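Putative glycyl-glycine endopeptidase lytM (Ruminococcus gnavus, PDB 3NYY) is probably a membrane-attached metalloendopeptidase of the M23 family that cleaves peptide bonds. Local coordinates at residues L43-T48 against D78-S83; W88-Y93 against I165-G170. All blocks are in the same frame, centred on the assembly; numbering follows the deposited sequence.

Interaction 1 of 2, residues L43-T48 against D78-S83; sequences LYWMAT and DAYVQS
Tyr80 of helix 77-88 reaches across to helix 37-48 and sets its ring against Met46, a selenomethionine in this crystal, and its hydroxyl against Trp45. Its CG lies anti to the backbone N (chi1 170°), which extends the ring away from its own helix. Met46 bends at its second and third torsions and lays its terminal methyl over one ring face, CE standing 4.2 Å from the centroid of the Tyr80 ring in a CH-pi contact. The selenium lies obliquely at 4.9 Å from that centroid, a Met-aromatic contact, and Met46 CG packs on Tyr80 CE2 at 3.7 Å. Tyr80 OH lies in the plane of the Trp45 indole, at its edge, 3.7 Å from Trp45 CE3 and closer still to CB. The hydroxyl is hydrogen-bonded to the carbonyl oxygen of Gly42, on the same helix as Met46, and Leu8 of helix 4-8 packs against both Met46 and Tyr80. With a leucine in place of Tyr80, the Gly42 carbonyl would probably lose this partner and the Met46 methyl the flat face it rests on. Tyrosine thus suits a buried helix-helix seam in the N-terminal LytM region, joining apolar packing through its ring to a satisfied polar end.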
ATOM      1  N   LEU A  43      23.828   7.148  12.103  1.00 13.43           N
ATOM      2  CA  LEU A  43      25.132   7.485  11.502  1.00 13.72           C
ATOM      3  C   LEU A  43      25.061   7.609   9.988  1.00 14.03           C
ATOM      4  O   LEU A  43      25.680   8.484   9.395  1.00 16.07           O
ATOM      5  CB  LEU A  43      26.185   6.465  11.930  1.00 12.19           C
ATOM      6  CG  LEU A  43      26.550   6.566  13.420  1.00 13.09           C
ATOM      7  CD1 LEU A  43      27.325   5.299  13.874  1.00 12.76           C
ATOM      8  CD2 LEU A  43      27.327   7.826  13.750  1.00 16.49           C
ATOM      9  N   TYR A  44      24.316   6.721   9.370  1.00 13.92           N
ATOM     10  CA  TYR A  44      24.064   6.745   7.955  1.00 15.63           C
ATOM     11  C   TYR A  44      23.416   8.045   7.533  1.00 14.08           C
ATOM     12  O   TYR A  44      23.870   8.667   6.547  1.00 15.64           O
ATOM     13  CB  TYR A  44      23.203   5.546   7.597  1.00 15.55           C
ATOM     14  CG  TYR A  44      22.702   5.536   6.200  1.00 16.45           C
ATOM     15  CD1 TYR A  44      23.547   5.190   5.149  1.00 22.32           C
ATOM     16  CD2 TYR A  44      21.377   5.836   5.910  1.00 17.50           C
ATOM     17  CE1 TYR A  44      23.089   5.150   3.840  1.00 21.97           C
ATOM     18  CE2 TYR A  44      20.911   5.799   4.585  1.00 17.92           C
ATOM     19  CZ  TYR A  44      21.783   5.455   3.562  1.00 20.83           C
ATOM     20  OH  TYR A  44      21.340   5.438   2.276  1.00 24.87           O
ATOM     21  N   TRP A  45      22.407   8.491   8.294  1.00 13.01           N
ATOM     22  CA  TRP A  45      21.763   9.776   7.978  1.00 12.46           C
ATOM     23  C   TRP A  45      22.688  10.963   8.140  1.00 13.81           C
ATOM     24  O   TRP A  45      22.643  11.914   7.348  1.00 14.15           O
ATOM     25  CB  TRP A  45      20.487   9.974   8.761  1.00 13.73           C
ATOM     26  CG  TRP A  45      19.375   9.012   8.360  1.00 12.70           C
ATOM     27  CD1 TRP A  45      19.112   8.528   7.084  1.00 14.68           C
ATOM     28  CD2 TRP A  45      18.390   8.425   9.229  1.00 11.59           C
ATOM     29  NE1 TRP A  45      18.031   7.680   7.129  1.00 15.13           N
ATOM     30  CE2 TRP A  45      17.570   7.597   8.423  1.00 12.50           C
ATOM     31  CE3 TRP A  45      18.135   8.512  10.604  1.00 12.69           C
ATOM     32  CZ2 TRP A  45      16.490   6.862   8.950  1.00 12.13           C
ATOM     33  CZ3 TRP A  45      17.079   7.777  11.149  1.00 13.28           C
ATOM     34  CH2 TRP A  45      16.277   6.950  10.322  1.00 12.23           C
HETATM   35  N   MSE A  46      23.511  10.960   9.194  1.00 14.66           N
HETATM   36  CA  MSE A  46      24.460  12.040   9.367  1.00 15.11           C
HETATM   37  C   MSE A  46      25.486  12.094   8.257  1.00 14.73           C
HETATM   38  O   MSE A  46      25.759  13.172   7.720  1.00 16.58           O
HETATM   39  CB  MSE A  46      25.164  11.925  10.740  1.00 15.86           C
HETATM   40  CG  MSE A  46      24.304  12.354  11.915  1.00 18.94           C
HETATM   41 SE   MSE A  46      23.804  14.202  11.893  0.75 15.63          SE
HETATM   42  CE  MSE A  46      22.014  14.157  11.606  1.00 24.58           C
ATOM     43  N   ALA A  47      26.017  10.944   7.875  1.00 15.68           N
ATOM     44  CA  ALA A  47      27.085  10.890   6.890  1.00 16.16           C
ATOM     45  C   ALA A  47      26.563  11.218   5.485  1.00 16.72           C
ATOM     46  O   ALA A  47      27.347  11.688   4.666  1.00 17.53           O
ATOM     47  CB  ALA A  47      27.748   9.512   6.899  1.00 18.43           C
ATOM     48  N   THR A  48      25.278  10.941   5.208  1.00 15.47           N
ATOM     49  CA  THR A  48      24.663  11.188   3.891  1.00 16.88           C
ATOM     50  C   THR A  48      23.756  12.431   3.843  1.00 15.46           C
ATOM     51  O   THR A  48      23.097  12.656   2.831  1.00 18.98           O
ATOM     52  CB  THR A  48      23.804  10.000   3.440  1.00 17.34           C
ATOM     53  OG1 THR A  48      22.729   9.826   4.376  1.00 16.08           O
ATOM     54  CG2 THR A  48      24.650   8.689   3.338  1.00 16.25           C
ATOM     55  N   ASP A  78      23.707  12.827  21.665  1.00 16.00           N
ATOM     56  CA  ASP A  78      22.985  12.023  22.664  1.00 16.68           C
ATOM     57  C   ASP A  78      21.481  12.017  22.400  1.00 16.02           C
ATOM     58  O   ASP A  78      20.863  10.945  22.343  1.00 14.71           O
ATOM     59  CB  ASP A  78      23.292  12.448  24.097  1.00 19.27           C
ATOM     60  CG  ASP A  78      24.719  12.039  24.530  1.00 25.70           C
ATOM     61  OD1 ASP A  78      25.345  11.106  23.937  1.00 24.08           O
ATOM     62  OD2 ASP A  78      25.206  12.661  25.476  1.00 31.15           O
ATOM     63  N   ALA A  79      20.899  13.195  22.194  1.00 15.92           N
ATOM     64  CA  ALA A  79      19.437  13.243  21.952  1.00 14.75           C
ATOM     65  C   ALA A  79      19.045  12.581  20.638  1.00 13.61           C
ATOM     66  O   ALA A  79      18.019  11.907  20.560  1.00 14.47           O
ATOM     67  CB  ALA A  79      18.930  14.697  21.991  1.00 17.07           C
ATOM     68  N   TYR A  80      19.853  12.822  19.610  1.00 11.12           N
ATOM     69  CA  TYR A  80      19.611  12.288  18.296  1.00 12.62           C
ATOM     70  C   TYR A  80      19.664  10.788  18.231  1.00 13.37           C
ATOM     71  O   TYR A  80      18.751  10.168  17.677  1.00 13.76           O
ATOM     72  CB  TYR A  80      20.604  12.859  17.307  1.00 12.73           C
ATOM     73  CG  TYR A  80      20.632  12.233  15.945  1.00 12.65           C
ATOM     74  CD1 TYR A  80      19.574  12.380  15.060  1.00 14.90           C
ATOM     75  CD2 TYR A  80      21.708  11.491  15.516  1.00 14.23           C
ATOM     76  CE1 TYR A  80      19.610  11.840  13.789  1.00 17.30           C
ATOM     77  CE2 TYR A  80      21.771  10.963  14.247  1.00 11.62           C
ATOM     78  CZ  TYR A  80      20.718  11.129  13.370  1.00 13.68           C
ATOM     79  OH  TYR A  80      20.723  10.629  12.088  1.00 14.08           O
ATOM     80  N   VAL A  81      20.719  10.195  18.780  1.00 13.30           N
ATOM     81  CA  VAL A  81      20.835   8.730  18.731  1.00 11.73           C
ATOM     82  C   VAL A  81      19.742   8.065  19.615  1.00 14.54           C
ATOM     83  O   VAL A  81      19.274   6.964  19.307  1.00 12.80           O
ATOM     84  CB  VAL A  81      22.253   8.215  19.096  1.00 10.13           C
ATOM     85  CG1 VAL A  81      22.607   8.429  20.621  1.00 10.93           C
ATOM     86  CG2 VAL A  81      22.418   6.745  18.655  1.00 12.00           C
ATOM     87  N   GLN A  82      19.334   8.746  20.681  1.00 12.87           N
ATOM     88  CA  GLN A  82      18.256   8.211  21.521  1.00 12.36           C
ATOM     89  C   GLN A  82      16.977   8.145  20.684  1.00 12.01           C
ATOM     90  O   GLN A  82      16.249   7.147  20.789  1.00 12.58           O
ATOM     91  CB  GLN A  82      18.037   9.045  22.773  1.00 12.61           C
ATOM     92  CG  GLN A  82      16.842   8.622  23.612  1.00 15.56           C
ATOM     93  CD  GLN A  82      16.681   9.530  24.819  1.00 23.03           C
ATOM     94  OE1 GLN A  82      16.661  10.756  24.692  1.00 33.76           O
ATOM     95  NE2 GLN A  82      16.616   8.935  26.003  1.00 32.29           N
ATOM     96  N   SER A  83      16.697   9.182  19.848  1.00 12.61           N
ATOM     97  CA  SER A  83      15.524   9.167  18.988  1.00 11.80           C
ATOM     98  C   SER A  83      15.585   8.021  17.964  1.00 12.70           C
ATOM     99  O   SER A  83      14.589   7.309  17.762  1.00 11.93           O
ATOM    100  CB  SER A  83      15.283  10.516  18.284  1.00 13.25           C
ATOM    101  OG  SER A  83      15.071  11.530  19.262  1.00 16.28           O
TER

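Interaction 2 of 2, residues W88-Y93 against I165-G170; sequences WNDVKY and ITAPTG
Asp90 grips Thr169 with both carboxylate oxygens, and this pincer is the tight centre of the contact. Asp90 OD1 accepts the hydroxyl of Thr169 OG1 at 2.7 Å, met on the syn side and 20° out of the carboxylate plane. Asp90 OD2 turns its syn lone pair to the backbone amide, Thr169 N lying 2.9 Å away with an N-H...O angle of 159°. One threonine therefore supplies both donors, and the two bonds together should restrain rotation of the carboxylate. Thr169 OG1 can serve because it stands anti to its carbonyl carbon, beside its own N (chi1 -52°), which brings hydroxyl and amide to the same carboxylate.

Apolar atoms close in around OD2. Ala167 CB comes within 3.3 Å of Asp90 OD2, and the small methyl leaves room for the carboxylate to approach the backbone. Pro168 CD touches Asp90 OD2 at 3.4 Å, but its ring nitrogen has no hydrogen to share. Residues Ala167 to Gly170 form a type I beta turn, closed by Gly170 N bonding to Ala167 O at 3.0 Å. Proline fits the second position, where its restricted phi is already suitable, while glycine suits the last, whose positive phi would press a beta carbon against the preceding carbonyl.

The outer side is looser. Pro168 is exposed beyond the CD that touches Asp90, and Gly170 adds almost nothing, whereas buried Ala167 backs onto Phe173 of strand 172-178. On the other segment, Asn89 turns its amide to Asp36 and Gly38.

The contact thus fastens the loop after helix 77-88 to the turn between strands 162-166 and 172-178 of the M23 region. Two donors on a single carboxylate, one of them a backbone amide, would be expected to stabilise its negative charge and make the join depend on the turn keeping its shape.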
ATOM      1  N   TRP A  88      14.053   2.140  16.445  1.00  9.82           N
ATOM      2  CA  TRP A  88      14.645   0.932  15.836  1.00 11.12           C
ATOM      3  C   TRP A  88      14.991  -0.152  16.843  1.00 11.45           C
ATOM      4  O   TRP A  88      14.818  -1.322  16.523  1.00 15.02           O
ATOM      5  CB  TRP A  88      15.902   1.267  15.004  1.00  9.61           C
ATOM      6  CG  TRP A  88      15.556   1.993  13.765  1.00  9.53           C
ATOM      7  CD1 TRP A  88      15.280   3.314  13.671  1.00 12.34           C
ATOM      8  CD2 TRP A  88      15.381   1.431  12.460  1.00 11.35           C
ATOM      9  NE1 TRP A  88      14.936   3.624  12.344  1.00 10.31           N
ATOM     10  CE2 TRP A  88      15.004   2.484  11.598  1.00 10.56           C
ATOM     11  CE3 TRP A  88      15.495   0.149  11.934  1.00 10.86           C
ATOM     12  CZ2 TRP A  88      14.744   2.285  10.252  1.00 11.56           C
ATOM     13  CZ3 TRP A  88      15.293  -0.035  10.547  1.00 11.28           C
ATOM     14  CH2 TRP A  88      14.898   1.018   9.735  1.00 11.84           C
ATOM     15  N   ASN A  89      15.472   0.197  18.035  1.00 11.05           N
ATOM     16  CA  ASN A  89      16.148  -0.794  18.876  1.00 12.71           C
ATOM     17  C   ASN A  89      15.268  -1.699  19.731  1.00 11.61           C
ATOM     18  O   ASN A  89      15.746  -2.752  20.215  1.00 13.58           O
ATOM     19  CB  ASN A  89      17.216  -0.127  19.743  1.00 11.38           C
ATOM     20  CG  ASN A  89      18.463   0.226  18.963  1.00 14.14           C
ATOM     21  OD1 ASN A  89      18.397   0.540  17.774  1.00 15.22           O
ATOM     22  ND2 ASN A  89      19.612   0.143  19.626  1.00 14.24           N
ATOM     23  N   ASP A  90      14.017  -1.289  19.957  1.00 11.35           N
ATOM     24  CA  ASP A  90      13.087  -2.057  20.781  1.00 11.81           C
ATOM     25  C   ASP A  90      12.239  -3.047  19.986  1.00 11.18           C
ATOM     26  O   ASP A  90      11.544  -3.874  20.605  1.00 13.22           O
ATOM     27  CB  ASP A  90      12.146  -1.168  21.621  1.00 11.96           C
ATOM     28  CG  ASP A  90      12.871  -0.290  22.630  1.00 13.44           C
ATOM     29  OD1 ASP A  90      14.060  -0.553  22.976  1.00 16.65           O
ATOM     30  OD2 ASP A  90      12.231   0.688  23.085  1.00 15.55           O
ATOM     31  N   VAL A  91      12.268  -2.987  18.660  1.00 11.63           N
ATOM     32  CA  VAL A  91      11.432  -3.837  17.822  1.00 11.24           C
ATOM     33  C   VAL A  91      12.038  -5.213  17.727  1.00 11.45           C
ATOM     34  O   VAL A  91      13.106  -5.403  17.100  1.00 13.71           O
ATOM     35  CB  VAL A  91      11.241  -3.200  16.435  1.00  9.39           C
ATOM     36  CG1 VAL A  91      10.515  -4.140  15.448  1.00 11.35           C
ATOM     37  CG2 VAL A  91      10.414  -1.841  16.622  1.00 11.33           C
ATOM     38  N   LYS A  92      11.332  -6.171  18.312  1.00 10.24           N
ATOM     39  CA  LYS A  92      11.687  -7.603  18.264  1.00 11.49           C
ATOM     40  C   LYS A  92      10.861  -8.365  17.218  1.00 11.24           C
ATOM     41  O   LYS A  92      11.371  -9.276  16.587  1.00 10.97           O
ATOM     42  CB  LYS A  92      11.410  -8.233  19.654  1.00 11.68           C
ATOM     43  CG  LYS A  92      11.780  -9.694  19.743  1.00 13.69           C
ATOM     44  CD  LYS A  92      11.773 -10.253  21.164  1.00 16.02           C
ATOM     45  CE  LYS A  92      12.224 -11.711  21.104  1.00 19.64           C
ATOM     46  NZ  LYS A  92      11.938 -12.360  22.424  1.00 17.89           N
ATOM     47  N   TYR A  93       9.612  -7.947  16.998  1.00 10.63           N
ATOM     48  CA  TYR A  93       8.701  -8.633  16.092  1.00 10.51           C
ATOM     49  C   TYR A  93       7.895  -7.674  15.203  1.00 10.32           C
ATOM     50  O   TYR A  93       7.589  -6.538  15.595  1.00 11.39           O
ATOM     51  CB  TYR A  93       7.709  -9.463  16.897  1.00 12.21           C
ATOM     52  CG  TYR A  93       8.245 -10.649  17.615  1.00 11.89           C
ATOM     53  CD1 TYR A  93       8.743 -11.742  16.909  1.00 14.04           C
ATOM     54  CD2 TYR A  93       8.196 -10.725  19.014  1.00 14.49           C
ATOM     55  CE1 TYR A  93       9.208 -12.858  17.568  1.00 14.49           C
ATOM     56  CE2 TYR A  93       8.635 -11.841  19.676  1.00 15.23           C
ATOM     57  CZ  TYR A  93       9.152 -12.905  18.961  1.00 13.84           C
ATOM     58  OH  TYR A  93       9.574 -14.070  19.607  1.00 16.12           O
ATOM     59  N   ILE A 165       1.337   1.441  23.316  1.00 11.12           N
ATOM     60  CA  ILE A 165       2.385   0.854  24.146  1.00 11.10           C
ATOM     61  C   ILE A 165       3.584   1.804  24.126  1.00 11.57           C
ATOM     62  O   ILE A 165       4.134   2.130  23.077  1.00 11.76           O
ATOM     63  CB  ILE A 165       2.838  -0.496  23.553  1.00 11.17           C
ATOM     64  CG1 ILE A 165       1.696  -1.499  23.415  1.00 12.24           C
ATOM     65  CG2 ILE A 165       4.015  -1.107  24.369  1.00 11.74           C
ATOM     66  CD1 ILE A 165       0.864  -1.744  24.666  1.00 14.33           C
ATOM     67  N   THR A 166       4.048   2.183  25.307  1.00 10.68           N
ATOM     68  CA  THR A 166       5.264   2.933  25.440  1.00 11.73           C
ATOM     69  C   THR A 166       6.399   1.953  25.672  1.00 12.43           C
ATOM     70  O   THR A 166       6.393   1.187  26.657  1.00 14.60           O
ATOM     71  CB  THR A 166       5.187   3.980  26.531  1.00 14.72           C
ATOM     72  OG1 THR A 166       4.146   4.905  26.206  1.00 14.91           O
ATOM     73  CG2 THR A 166       6.530   4.782  26.669  1.00 16.91           C
ATOM     74  N   ALA A 167       7.360   1.985  24.759  1.00 11.82           N
ATOM     75  CA  ALA A 167       8.447   1.009  24.708  1.00 13.13           C
ATOM     76  C   ALA A 167       9.589   1.546  25.596  1.00 15.26           C
ATOM     77  O   ALA A 167       9.620   2.747  25.887  1.00 15.55           O
ATOM     78  CB  ALA A 167       8.923   0.759  23.277  1.00 13.09           C
ATOM     79  N   PRO A 168      10.503   0.670  26.022  1.00 15.40           N
ATOM     80  CA  PRO A 168      11.485   1.094  27.046  1.00 17.25           C
ATOM     81  C   PRO A 168      12.419   2.236  26.652  1.00 14.82           C
ATOM     82  O   PRO A 168      12.840   3.014  27.509  1.00 15.68           O
ATOM     83  CB  PRO A 168      12.292  -0.181  27.331  1.00 20.72           C
ATOM     84  CG  PRO A 168      11.685  -1.273  26.588  1.00 21.69           C
ATOM     85  CD  PRO A 168      10.574  -0.763  25.720  1.00 15.38           C
ATOM     86  N   THR A 169      12.768   2.339  25.365  1.00 13.07           N
ATOM     87  CA  THR A 169      13.625   3.406  24.864  1.00 14.20           C
ATOM     88  C   THR A 169      12.882   4.724  24.636  1.00 15.32           C
ATOM     89  O   THR A 169      13.522   5.765  24.413  1.00 19.02           O
ATOM     90  CB  THR A 169      14.443   2.937  23.638  1.00 14.40           C
ATOM     91  OG1 THR A 169      15.115   1.708  23.980  1.00 16.17           O
ATOM     92  CG2 THR A 169      15.528   3.980  23.240  1.00 16.39           C
ATOM     93  N   GLY A 170      11.542   4.681  24.725  1.00 14.36           N
ATOM     94  CA  GLY A 170      10.724   5.884  24.820  1.00 15.00           C
ATOM     95  C   GLY A 170       9.706   6.150  23.725  1.00 14.62           C
ATOM     96  O   GLY A 170       8.931   7.103  23.814  1.00 15.40           O
TER

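From the N terminus, helix 37-48 comes first, and interaction 1 closes a span of 29 residues, containing helix 61-71, when helix 77-88 returns to it. Interaction 2 begins at the end of that same helix and closes a much longer span of 71 residues, rich in strands, at the turn after strand 162-166. The two spans follow in series, neither nested nor crossed. Their centres are about 17 Å apart, with helix 77-88 carrying the chain from one to the other, and packing joins them directly where Trp45 meets Trp88 and the Gln82 backbone meets Thr169. Interaction 1 holds the helical LytM region together internally; interaction 2 ties its end to the M23 beta-sheet region.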